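MutT/nudix family protein (Streptococcus pneumoniae, PDB 4HFQ) hydrolyses nucleotide precursors of peptidoglycan biosynthesis, acting as a UDP-X diphosphatase of the Nudix family. Local coordinates at residues 137-142 with 178-183; 67-72 with 141-146; 86-91 with 162-167. All blocks are in the same frame, centred on the assembly; numbering follows the deposited sequence. Where two conformers were deposited one is given.

Contact 1. Residues 137-142 with 178-183; sequences QLQSKQ and SEKRIT. With EDO (1,2-ethanediol), chain C.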
loop_
_atom_site.group_PDB
_atom_site.type_symbol
_atom_site.label_atom_id
_atom_site.label_comp_id
_atom_site.label_asym_id
_atom_site.label_seq_id
_atom_site.Cartn_x
_atom_site.Cartn_y
_atom_site.Cartn_z
ATOM N N GLN A 137 -7.580 -6.512 8.380
ATOM C CA GLN A 137 -8.325 -5.555 9.169
ATOM C C GLN A 137 -8.832 -4.447 8.251
ATOM O O GLN A 137 -8.450 -3.271 8.361
ATOM C CB GLN A 137 -7.456 -4.999 10.302
ATOM C CG GLN A 137 -6.124 -4.338 9.878
ATOM C CD GLN A 137 -4.870 -5.122 10.262
ATOM O OE1 GLN A 137 -4.024 -5.415 9.417
ATOM N NE2 GLN A 137 -4.725 -5.432 11.554
ATOM N N LEU A 138 -9.752 -4.841 7.377
ATOM C CA LEU A 138 -10.263 -3.940 6.371
ATOM C C LEU A 138 -10.768 -2.642 6.991
ATOM O O LEU A 138 -11.438 -2.637 8.039
ATOM C CB LEU A 138 -11.372 -4.616 5.577
ATOM C CG LEU A 138 -11.998 -3.769 4.454
ATOM C CD1 LEU A 138 -11.011 -3.421 3.348
ATOM C CD2 LEU A 138 -13.205 -4.502 3.875
ATOM N N GLN A 139 -10.433 -1.529 6.352
ATOM C CA GLN A 139 -10.798 -0.204 6.842
ATOM C C GLN A 139 -10.785 0.777 5.663
ATOM O O GLN A 139 -10.385 0.410 4.546
ATOM C CB GLN A 139 -9.886 0.227 7.996
ATOM C CG GLN A 139 -8.404 0.093 7.659
ATOM C CD GLN A 139 -7.531 0.257 8.873
ATOM O OE1 GLN A 139 -7.228 1.364 9.285
ATOM N NE2 GLN A 139 -7.125 -0.876 9.462
ATOM N N SER A 140 -11.201 2.018 5.909
ATOM C CA SER A 140 -11.418 2.958 4.799
ATOM C C SER A 140 -10.158 3.140 3.954
ATOM O O SER A 140 -10.250 3.183 2.710
ATOM C CB SER A 140 -11.950 4.290 5.307
ATOM O OG SER A 140 -11.089 4.878 6.243
ATOM N N LYS A 141 -8.993 3.205 4.604
ATOM C CA LYS A 141 -7.734 3.288 3.876
ATOM C C LYS A 141 -7.059 1.943 3.854
ATOM O O LYS A 141 -7.073 1.208 4.843
ATOM C CB LYS A 141 -6.777 4.311 4.496
ATOM C CG LYS A 141 -7.234 5.768 4.416
ATOM C CD LYS A 141 -7.348 6.258 2.978
ATOM C CE LYS A 141 -7.586 7.765 2.864
ATOM N NZ LYS A 141 -8.952 8.189 3.315
ATOM N N GLN A 142 -6.413 1.638 2.728
ATOM C CA GLN A 142 -5.517 0.487 2.640
ATOM C C GLN A 142 -4.112 0.872 3.075
ATOM O O GLN A 142 -3.564 1.859 2.588
ATOM C CB GLN A 142 -5.500 -0.042 1.214
ATOM C CG GLN A 142 -4.658 -1.299 1.052
ATOM C CD GLN A 142 -4.677 -1.836 -0.348
ATOM O OE1 GLN A 142 -4.791 -1.056 -1.294
ATOM N NE2 GLN A 142 -4.583 -3.158 -0.506
ATOM N N SER A 178 -6.510 -4.021 19.626
ATOM C CA SER A 178 -7.042 -2.988 18.746
ATOM C C SER A 178 -6.899 -3.534 17.328
ATOM O O SER A 178 -5.854 -3.382 16.688
ATOM C CB SER A 178 -6.229 -1.710 18.926
ATOM O OG SER A 178 -6.688 -0.688 18.052
ATOM N N GLU A 179 -7.941 -4.196 16.840
ATOM C CA GLU A 179 -7.839 -5.034 15.662
ATOM C C GLU A 179 -7.525 -4.273 14.374
ATOM O O GLU A 179 -6.916 -4.843 13.472
ATOM C CB GLU A 179 -9.088 -5.891 15.492
ATOM C CG GLU A 179 -9.172 -6.988 16.551
ATOM C CD GLU A 179 -10.317 -7.946 16.340
ATOM O OE1 GLU A 179 -11.472 -7.493 16.431
ATOM O OE2 GLU A 179 -10.060 -9.155 16.102
ATOM N N LYS A 180 -7.896 -2.995 14.302
ATOM C CA LYS A 180 -7.558 -2.189 13.123
ATOM C C LYS A 180 -6.060 -1.946 13.048
ATOM O O LYS A 180 -5.547 -1.599 11.977
ATOM C CB LYS A 180 -8.318 -0.859 13.135
ATOM C CG LYS A 180 -9.842 -0.992 13.117
ATOM C CD LYS A 180 -10.380 -1.405 11.760
ATOM C CE LYS A 180 -11.892 -1.560 11.858
ATOM N NZ LYS A 180 -12.571 -1.433 10.546
ATOM N N ARG A 181 -5.357 -2.173 14.163
ATOM C CA ARG A 181 -3.898 -2.003 14.245
ATOM C C ARG A 181 -3.118 -3.304 14.244
ATOM O O ARG A 181 -2.035 -3.378 13.642
ATOM C CB ARG A 181 -3.519 -1.181 15.478
ATOM C CG ARG A 181 -4.141 0.198 15.460
ATOM C CD ARG A 181 -3.900 0.968 16.740
ATOM N NE ARG A 181 -4.763 2.137 16.724
ATOM C CZ ARG A 181 -5.141 2.819 17.795
ATOM N NH1 ARG A 181 -4.693 2.475 18.991
ATOM N NH2 ARG A 181 -5.944 3.871 17.666
ATOM N N ILE A 182 -3.653 -4.338 14.897
ATOM C CA ILE A 182 -3.034 -5.651 14.897
ATOM C C ILE A 182 -4.071 -6.668 15.333
ATOM O O ILE A 182 -4.896 -6.367 16.207
ATOM C CB ILE A 182 -1.763 -5.717 15.806
ATOM C CG1 ILE A 182 -0.814 -6.829 15.343
ATOM C CG2 ILE A 182 -2.128 -5.830 17.297
ATOM C CD1 ILE A 182 -0.136 -6.585 13.999
ATOM N N THR A 183 -4.039 -7.838 14.718
ATOM C CA THR A 183 -4.978 -8.903 15.091
ATOM C C THR A 183 -4.250 -10.076 15.742
ATOM O O THR A 183 -3.034 -10.246 15.593
ATOM C CB THR A 183 -5.792 -9.437 13.890
ATOM O OG1 THR A 183 -4.932 -10.181 13.022
ATOM C CG2 THR A 183 -6.468 -8.309 13.099
HETATM C C1 EDO C . -10.521 -2.144 17.942
HETATM O O1 EDO C . -10.606 -3.580 17.963
HETATM C C2 EDO C . -10.202 -1.629 16.540
HETATM O O2 EDO C . -8.903 -1.016 16.453
#
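Gln137 lays its side chain against the carbonyls of the 178-183 turn, with CG 3.5 Å from Lys180 O. CG is tucked between the backbone N and the carbonyl carbon (chi1 56°), and the bend at chi2 then carries the amide along the turn to Glu179. There NE2 donates to Glu179 O over 3.0 Å with an almost straight N-H (174°), the acceptor lying in the amide plane; OE1 is bound by Gln186, which fixes the other end of the amide. Gln139 NE2 splits its two hydrogens between the segments, one to Gln137 O at 3.0 Å and one to Lys180 O at 3.1 Å, the latter on a lone pair. Both acceptors lie close to the amide plane, so its rotation is set. Lys180 runs past Gln139 in the opposite direction and places NZ 3.0 Å from Leu138 O; Lys60 and Glu57 of the second subunit offer further carbonyls to NZ. The acceptors identified for NZ are all backbone carbonyls, which probably stabilise its charge through their dipoles. The contact joins the loop between helix 133-136 and strand 143-153 to the turn that leads, through the N-cap residue Thr183, into helix 184-194.

Contact 2. Residues 67-72 with 141-146; sequences TPLMDV and KQYTKF. With PGE (triethylene glycol), chain O; TRS (2-amino-2-hydroxymethyl-propane-1,3-diol), chain E; EDO (1,2-ethanediol), chain Y.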
loop_
_atom_site.group_PDB
_atom_site.type_symbol
_atom_site.label_atom_id
_atom_site.label_comp_id
_atom_site.label_asym_id
_atom_site.label_seq_id
_atom_site.Cartn_x
_atom_site.Cartn_y
_atom_site.Cartn_z
ATOM N N THR A 67 -2.098 5.810 -3.308
ATOM C CA THR A 67 -1.392 4.542 -3.104
ATOM C C THR A 67 -1.796 4.012 -1.734
ATOM O O THR A 67 -2.276 4.752 -0.887
ATOM C CB THR A 67 0.170 4.666 -3.166
ATOM O OG1 THR A 67 0.690 5.195 -1.946
ATOM C CG2 THR A 67 0.641 5.533 -4.353
ATOM N N PRO A 68 -1.533 2.727 -1.472
ATOM C CA PRO A 68 -1.619 2.260 -0.090
ATOM C C PRO A 68 -0.712 3.100 0.813
ATOM O O PRO A 68 0.362 3.552 0.380
ATOM C CB PRO A 68 -1.153 0.805 -0.191
ATOM C CG PRO A 68 -1.494 0.395 -1.585
ATOM C CD PRO A 68 -1.200 1.634 -2.397
ATOM N N LEU A 69 -1.167 3.320 2.038
ATOM C CA LEU A 69 -0.432 4.133 3.002
ATOM C C LEU A 69 0.492 3.292 3.867
ATOM O O LEU A 69 0.294 2.080 4.012
ATOM C CB LEU A 69 -1.415 4.886 3.882
ATOM C CG LEU A 69 -2.396 5.823 3.172
ATOM C CD1 LEU A 69 -3.338 6.445 4.204
ATOM C CD2 LEU A 69 -1.647 6.903 2.427
ATOM N N MET A 70 1.527 3.927 4.415
ATOM C CA MET A 70 2.455 3.257 5.330
ATOM C C MET A 70 1.930 3.201 6.758
ATOM O O MET A 70 1.469 4.208 7.310
ATOM C CB MET A 70 3.825 3.959 5.334
ATOM C CG MET A 70 4.823 3.398 6.353
ATOM S SD MET A 70 6.446 4.189 6.289
ATOM C CE MET A 70 6.331 4.773 4.597
ATOM N N ASP A 71 1.987 2.007 7.336
ATOM C CA ASP A 71 1.870 1.830 8.789
ATOM C C ASP A 71 3.075 1.014 9.218
ATOM O O ASP A 71 3.498 0.072 8.523
ATOM C CB ASP A 71 0.563 1.104 9.146
ATOM C CG ASP A 71 0.386 0.896 10.630
ATOM O OD1 ASP A 71 -0.106 1.808 11.304
ATOM O OD2 ASP A 71 0.722 -0.200 11.133
ATOM N N VAL A 72 3.670 1.415 10.335
ATOM C CA VAL A 72 4.834 0.688 10.895
ATOM C C VAL A 72 4.526 0.185 12.289
ATOM O O VAL A 72 3.827 0.854 13.056
ATOM C CB VAL A 72 6.146 1.533 10.889
ATOM C CG1 VAL A 72 6.554 1.858 9.459
ATOM C CG2 VAL A 72 6.026 2.808 11.734
ATOM N N LYS A 141 -8.993 3.205 4.604
ATOM C CA LYS A 141 -7.734 3.288 3.876
ATOM C C LYS A 141 -7.059 1.943 3.854
ATOM O O LYS A 141 -7.073 1.208 4.843
ATOM C CB LYS A 141 -6.777 4.311 4.496
ATOM C CG LYS A 141 -7.234 5.768 4.416
ATOM C CD LYS A 141 -7.348 6.258 2.978
ATOM C CE LYS A 141 -7.586 7.765 2.864
ATOM N NZ LYS A 141 -8.952 8.189 3.315
ATOM N N GLN A 142 -6.413 1.638 2.728
ATOM C CA GLN A 142 -5.517 0.487 2.640
ATOM C C GLN A 142 -4.112 0.872 3.075
ATOM O O GLN A 142 -3.564 1.859 2.588
ATOM C CB GLN A 142 -5.500 -0.042 1.214
ATOM C CG GLN A 142 -4.658 -1.299 1.052
ATOM C CD GLN A 142 -4.677 -1.836 -0.348
ATOM O OE1 GLN A 142 -4.791 -1.056 -1.294
ATOM N NE2 GLN A 142 -4.583 -3.158 -0.506
ATOM N N TYR A 143 -3.531 0.084 3.985
ATOM C CA TYR A 143 -2.156 0.247 4.430
ATOM C C TYR A 143 -1.306 -0.954 4.077
ATOM O O TYR A 143 -1.774 -2.094 4.066
ATOM C CB TYR A 143 -2.078 0.422 5.955
ATOM C CG TYR A 143 -2.649 1.722 6.462
ATOM C CD1 TYR A 143 -4.015 1.872 6.680
ATOM C CD2 TYR A 143 -1.820 2.800 6.756
ATOM C CE1 TYR A 143 -4.538 3.078 7.144
ATOM C CE2 TYR A 143 -2.330 4.004 7.231
ATOM C CZ TYR A 143 -3.692 4.130 7.425
ATOM O OH TYR A 143 -4.185 5.345 7.884
ATOM N N THR A 144 -0.037 -0.675 3.778
ATOM C CA THR A 144 1.034 -1.677 3.886
ATOM C C THR A 144 1.593 -1.569 5.302
ATOM O O THR A 144 2.195 -0.558 5.675
ATOM C CB THR A 144 2.168 -1.439 2.862
ATOM O OG1 THR A 144 2.727 -0.140 3.069
ATOM C CG2 THR A 144 1.629 -1.520 1.422
ATOM N N LYS A 145 1.377 -2.629 6.075
ATOM C CA LYS A 145 1.725 -2.629 7.485
ATOM C C LYS A 145 3.038 -3.393 7.671
ATOM O O LYS A 145 3.081 -4.626 7.583
ATOM C CB LYS A 145 0.561 -3.235 8.273
ATOM C CG LYS A 145 0.823 -3.388 9.781
ATOM C CD LYS A 145 -0.413 -3.984 10.477
ATOM C CE LYS A 145 -1.610 -3.045 10.513
ATOM N NZ LYS A 145 -1.434 -1.876 11.427
ATOM N N PHE A 146 4.112 -2.632 7.854
ATOM C CA PHE A 146 5.456 -3.198 8.086
ATOM C C PHE A 146 5.543 -3.555 9.562
ATOM O O PHE A 146 5.248 -2.719 10.416
ATOM C CB PHE A 146 6.527 -2.138 7.830
ATOM C CG PHE A 146 6.677 -1.719 6.399
ATOM C CD1 PHE A 146 5.858 -0.743 5.862
ATOM C CD2 PHE A 146 7.672 -2.277 5.596
ATOM C CE1 PHE A 146 6.007 -0.322 4.546
ATOM C CE2 PHE A 146 7.824 -1.871 4.273
ATOM C CZ PHE A 146 6.975 -0.915 3.742
HETATM C C1 PGE O . -5.447 4.036 0.679
HETATM O O1 PGE O . -6.803 3.531 0.481
HETATM C C2 PGE O . -5.048 5.262 -0.181
HETATM O O2 PGE O . -5.571 6.459 0.396
HETATM C C3 PGE O . -5.346 7.620 -0.382
HETATM C C4 PGE O . -4.179 8.375 0.229
HETATM O O4 PGE O . -0.109 7.234 -0.289
HETATM C C6 PGE O . -0.935 8.133 -1.024
HETATM C C5 PGE O . -2.376 7.664 -1.138
HETATM O O3 PGE O . -3.285 8.715 -0.819
HETATM C C TRS E . -4.083 1.885 11.324
HETATM C C1 TRS E . -3.416 3.135 11.871
HETATM C C2 TRS E . -5.592 1.874 11.438
HETATM C C3 TRS E . -3.563 0.754 12.135
HETATM N N TRS E . -3.646 1.331 10.025
HETATM O O1 TRS E . -2.196 3.473 11.228
HETATM O O2 TRS E . -6.089 2.992 10.671
HETATM O O3 TRS E . -3.462 -0.140 11.042
HETATM C C1 EDO Y . 4.353 1.730 1.517
HETATM O O1 EDO Y . 5.180 1.970 0.370
HETATM C C2 EDO Y . 2.947 2.325 1.280
HETATM O O2 EDO Y . 2.930 3.793 1.108
#
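Lys145 NZ is gripped by several oxygens: Asp71 OD2, at 2.7 Å in a salt bridge, O3 of a Tris molecule probably from the crystallisation liquor, and Arg181 O. The ammonium meets OD2 from above the carboxylate plane, 67° out of it. The two side chains lie side by side and point the same way; Lys145 leaves the backbone with CG opposite N (chi1 176°) and then folds at chi3 and chi4, which curls NZ back onto the carboxylate.

These residues sit on paired parallel strands, whose short axes are 4.6 Å apart and 25° from exactly parallel. Leu69 N to Gln142 O (2.9 Å), Thr144 N to Leu69 O (2.8 Å), Asp71 N to Thr144 O (3.1 Å) and Phe146 N to Asp71 O (2.9 Å) alternate between them. On the Asp71 face, Leu69 CB lies 3.6 Å from Tyr143 CD2, and the Tris nitrogen stands over one face of that ring. On the other face Met70 CG approaches Phe146 CD1 and Val72 CG1 approaches Phe146 CB, both obliquely and from the same side of the ring, whose edge meets Asp71 O; Met70 and Val72 also touch helix 106-118, the Nudix helix by sequence. Phe146 meets Phe146 of the second subunit, so the pair forms part of the subunit interface. Before the strand, the Pro68 ring runs beside Gln142, with CG 3.6 Å from OE1, an oxygen that accepts from Gly103 N of the second subunit.

The cluster round Asp71 may mark a polar pocket. Arg73 shares OD2 with Lys145 and Tris O1 donates to OD1, so both carboxylate oxygens are engaged and its rotation is restrained.

Contact 3. Residues 86-91 with 162-167; sequences RGQGED and EIADLQ. With SO4 (sulfate ion), chain G.
A classic beta bulge puts two residues, Ala164 and Asp165, opposite the single residue Arg86. The backbone bonds give the evidence: Arg86 N donates to Asp165 O over 2.9 Å, and Arg86 O receives Ala164 N at 2.8 Å as well as a weak bond from Asp165 N at 3.3 Å. Beyond the bulge the register has slipped by one, Gly87 facing Ile163 as a non-hydrogen-bonded pair, and Gln88 N reaches Glu162 O at 2.9 Å. The strand then ends in a type II turn from Gly87 to Glu90, with Gly89 at its positive-phi position (75°).

Ala164 and Asp165 both face Arg86, and both CB atoms lie on the same side of its guanidinium. The methyl of Ala164 rests over that face, 3.6 Å above the plane and displaced toward the rim. The chain extends as far as CD and bends at chi3 (65°), turning the group beneath that methyl. Two edge bonds lie in plane: NH1 donates to Glu90 O, nearly along its C=O axis, and NH2 to O3 of a sulfate, probably from the crystallisation liquor, at 2.8 Å. NH1 also makes a more bent bond to sulfate O2, which lies out of the plane. A water accepts from NH2 and donates to Asp165 OD2, linking the opposite charges, whose NH2 and OD2 atoms stay 4.9 Å apart. Gln167 NE2 binds the same OD2 at 2.8 Å, from above the carboxylate plane.

With an apolar lid on one face and acceptors along its edge, the guanidinium is held in orientation and can present paired donors to an anion.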
loop_
_atom_site.group_PDB
_atom_site.type_symbol
_atom_site.label_atom_id
_atom_site.label_comp_id
_atom_site.label_asym_id
_atom_site.label_seq_id
_atom_site.Cartn_x
_atom_site.Cartn_y
_atom_site.Cartn_z
ATOM N N ARG A 86 -1.224 0.419 25.182
ATOM C CA ARG A 86 -2.627 0.831 25.176
ATOM C C ARG A 86 -2.691 2.344 25.117
ATOM O O ARG A 86 -2.102 3.028 25.953
ATOM C CB ARG A 86 -3.372 0.278 26.412
ATOM C CG ARG A 86 -4.847 0.657 26.472
ATOM C CD ARG A 86 -5.578 -0.022 27.630
ATOM N NE ARG A 86 -5.108 0.410 28.950
ATOM C CZ ARG A 86 -5.502 1.520 29.570
ATOM N NH1 ARG A 86 -6.360 2.365 29.000
ATOM N NH2 ARG A 86 -5.021 1.808 30.770
ATOM N N GLY A 87 -3.379 2.862 24.095
ATOM C CA GLY A 87 -3.485 4.311 23.925
ATOM C C GLY A 87 -4.352 4.976 24.978
ATOM O O GLY A 87 -5.290 4.361 25.501
ATOM N N GLN A 88 -4.062 6.236 25.273
ATOM C CA GLN A 88 -4.984 7.043 26.088
ATOM C C GLN A 88 -6.370 7.071 25.457
ATOM O O GLN A 88 -6.509 7.170 24.233
ATOM C CB GLN A 88 -4.462 8.477 26.284
ATOM C CG GLN A 88 -3.137 8.586 27.033
ATOM C CD GLN A 88 -3.220 8.391 28.553
ATOM O OE1 GLN A 88 -2.211 8.520 29.247
ATOM N NE2 GLN A 88 -4.403 8.067 29.072
ATOM N N GLY A 89 -7.394 6.939 26.304
ATOM C CA GLY A 89 -8.778 6.919 25.848
ATOM C C GLY A 89 -9.231 5.634 25.178
ATOM O O GLY A 89 -10.324 5.575 24.607
ATOM N N GLU A 90 -8.398 4.601 25.249
ATOM C CA GLU A 90 -8.696 3.336 24.590
ATOM C C GLU A 90 -8.594 2.160 25.552
ATOM O O GLU A 90 -7.857 2.221 26.532
ATOM C CB GLU A 90 -7.796 3.151 23.360
ATOM C CG GLU A 90 -8.141 4.112 22.228
ATOM C CD GLU A 90 -7.102 4.167 21.121
ATOM O OE1 GLU A 90 -5.988 3.634 21.305
ATOM O OE2 GLU A 90 -7.403 4.770 20.070
ATOM N N ASP A 91 -9.354 1.104 25.273
ATOM C CA ASP A 91 -9.392 -0.069 26.131
ATOM C C ASP A 91 -8.582 -1.247 25.594
ATOM O O ASP A 91 -8.421 -2.257 26.276
ATOM C CB ASP A 91 -10.842 -0.492 26.373
ATOM C CG ASP A 91 -11.500 -1.091 25.140
ATOM O OD1 ASP A 91 -11.292 -0.595 24.013
ATOM O OD2 ASP A 91 -12.248 -2.077 25.293
ATOM N N GLU A 162 -0.076 10.237 24.620
ATOM C CA GLU A 162 -0.432 9.233 23.625
ATOM C C GLU A 162 -0.732 7.850 24.219
ATOM O O GLU A 162 -1.696 7.204 23.807
ATOM C CB GLU A 162 0.671 9.131 22.566
ATOM C CG GLU A 162 0.335 8.146 21.461
ATOM C CD GLU A 162 1.438 7.934 20.436
ATOM O OE1 GLU A 162 2.548 8.527 20.539
ATOM O OE2 GLU A 162 1.168 7.151 19.504
ATOM N N ILE A 163 0.104 7.411 25.157
ATOM C CA ILE A 163 0.086 6.028 25.641
ATOM C C ILE A 163 -0.224 5.949 27.140
ATOM O O ILE A 163 0.471 6.560 27.963
ATOM C CB ILE A 163 1.432 5.310 25.348
ATOM C CG1 ILE A 163 1.769 5.342 23.845
ATOM C CG2 ILE A 163 1.448 3.891 25.914
ATOM C CD1 ILE A 163 0.825 4.572 22.937
ATOM N N ALA A 164 -1.270 5.185 27.464
ATOM C CA ALA A 164 -1.690 4.968 28.860
ATOM C C ALA A 164 -0.883 3.886 29.562
ATOM O O ALA A 164 -0.603 3.996 30.755
ATOM C CB ALA A 164 -3.167 4.619 28.919
ATOM N N ASP A 165 -0.521 2.826 28.850
ATOM C CA ASP A 165 0.131 1.686 29.488
ATOM C C ASP A 165 0.950 0.892 28.489
ATOM O O ASP A 165 0.704 0.948 27.277
ATOM C CB ASP A 165 -0.916 0.787 30.177
ATOM C CG ASP A 165 -0.333 -0.064 31.315
ATOM O OD1 ASP A 165 0.838 0.110 31.696
ATOM O OD2 ASP A 165 -1.079 -0.935 31.818
ATOM N N LEU A 166 1.946 0.195 29.018
ATOM C CA LEU A 166 2.802 -0.694 28.272
ATOM C C LEU A 166 3.014 -1.927 29.121
ATOM O O LEU A 166 3.412 -1.827 30.297
ATOM C CB LEU A 166 4.142 -0.013 27.971
ATOM C CG LEU A 166 5.210 -0.821 27.214
ATOM C CD1 LEU A 166 6.165 0.116 26.497
ATOM C CD2 LEU A 166 5.985 -1.756 28.145
ATOM N N GLN A 167 2.753 -3.083 28.537
ATOM C CA GLN A 167 3.006 -4.352 29.216
ATOM C C GLN A 167 3.509 -5.398 28.242
ATOM O O GLN A 167 3.346 -5.255 27.009
ATOM C CB GLN A 167 1.743 -4.881 29.910
ATOM C CG GLN A 167 1.209 -4.012 31.041
ATOM C CD GLN A 167 -0.062 -4.559 31.665
ATOM O OE1 GLN A 167 -0.306 -5.773 31.666
ATOM N NE2 GLN A 167 -0.890 -3.660 32.192
HETATM S S SO4 G . -7.252 4.558 31.871
HETATM O O1 SO4 G . -7.672 5.939 31.617
HETATM O O2 SO4 G . -8.025 3.695 30.946
HETATM O O3 SO4 G . -5.785 4.387 31.697
HETATM O O4 SO4 G . -7.589 4.337 33.288
HETATM O O HOH W 1 -3.782 -0.728 31.320
#

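In the fold
After the N-terminal helices, the chain enters contact 2 at 67-72 and contact 3 at 86-91, then passes through helix 106-118 before 137-142 opens contact 1. Residues 141-146 close contact 2, sharing Lys141 and Gln142 with contact 1; 162-167 close contact 3, and 178-183 finally close contact 1. No loop nests within another: contacts 2 and 3 cross, as do 3 and 1, while 1 opens where 2 ends. Contacts 2 and 3 join different strand pairs of one sheet, with centres about 22 Å apart. Contact 1 bridges them, Arg181 giving its carbonyl to Lys145 of contact 2 and its guanidinium to Glu90 of contact 3.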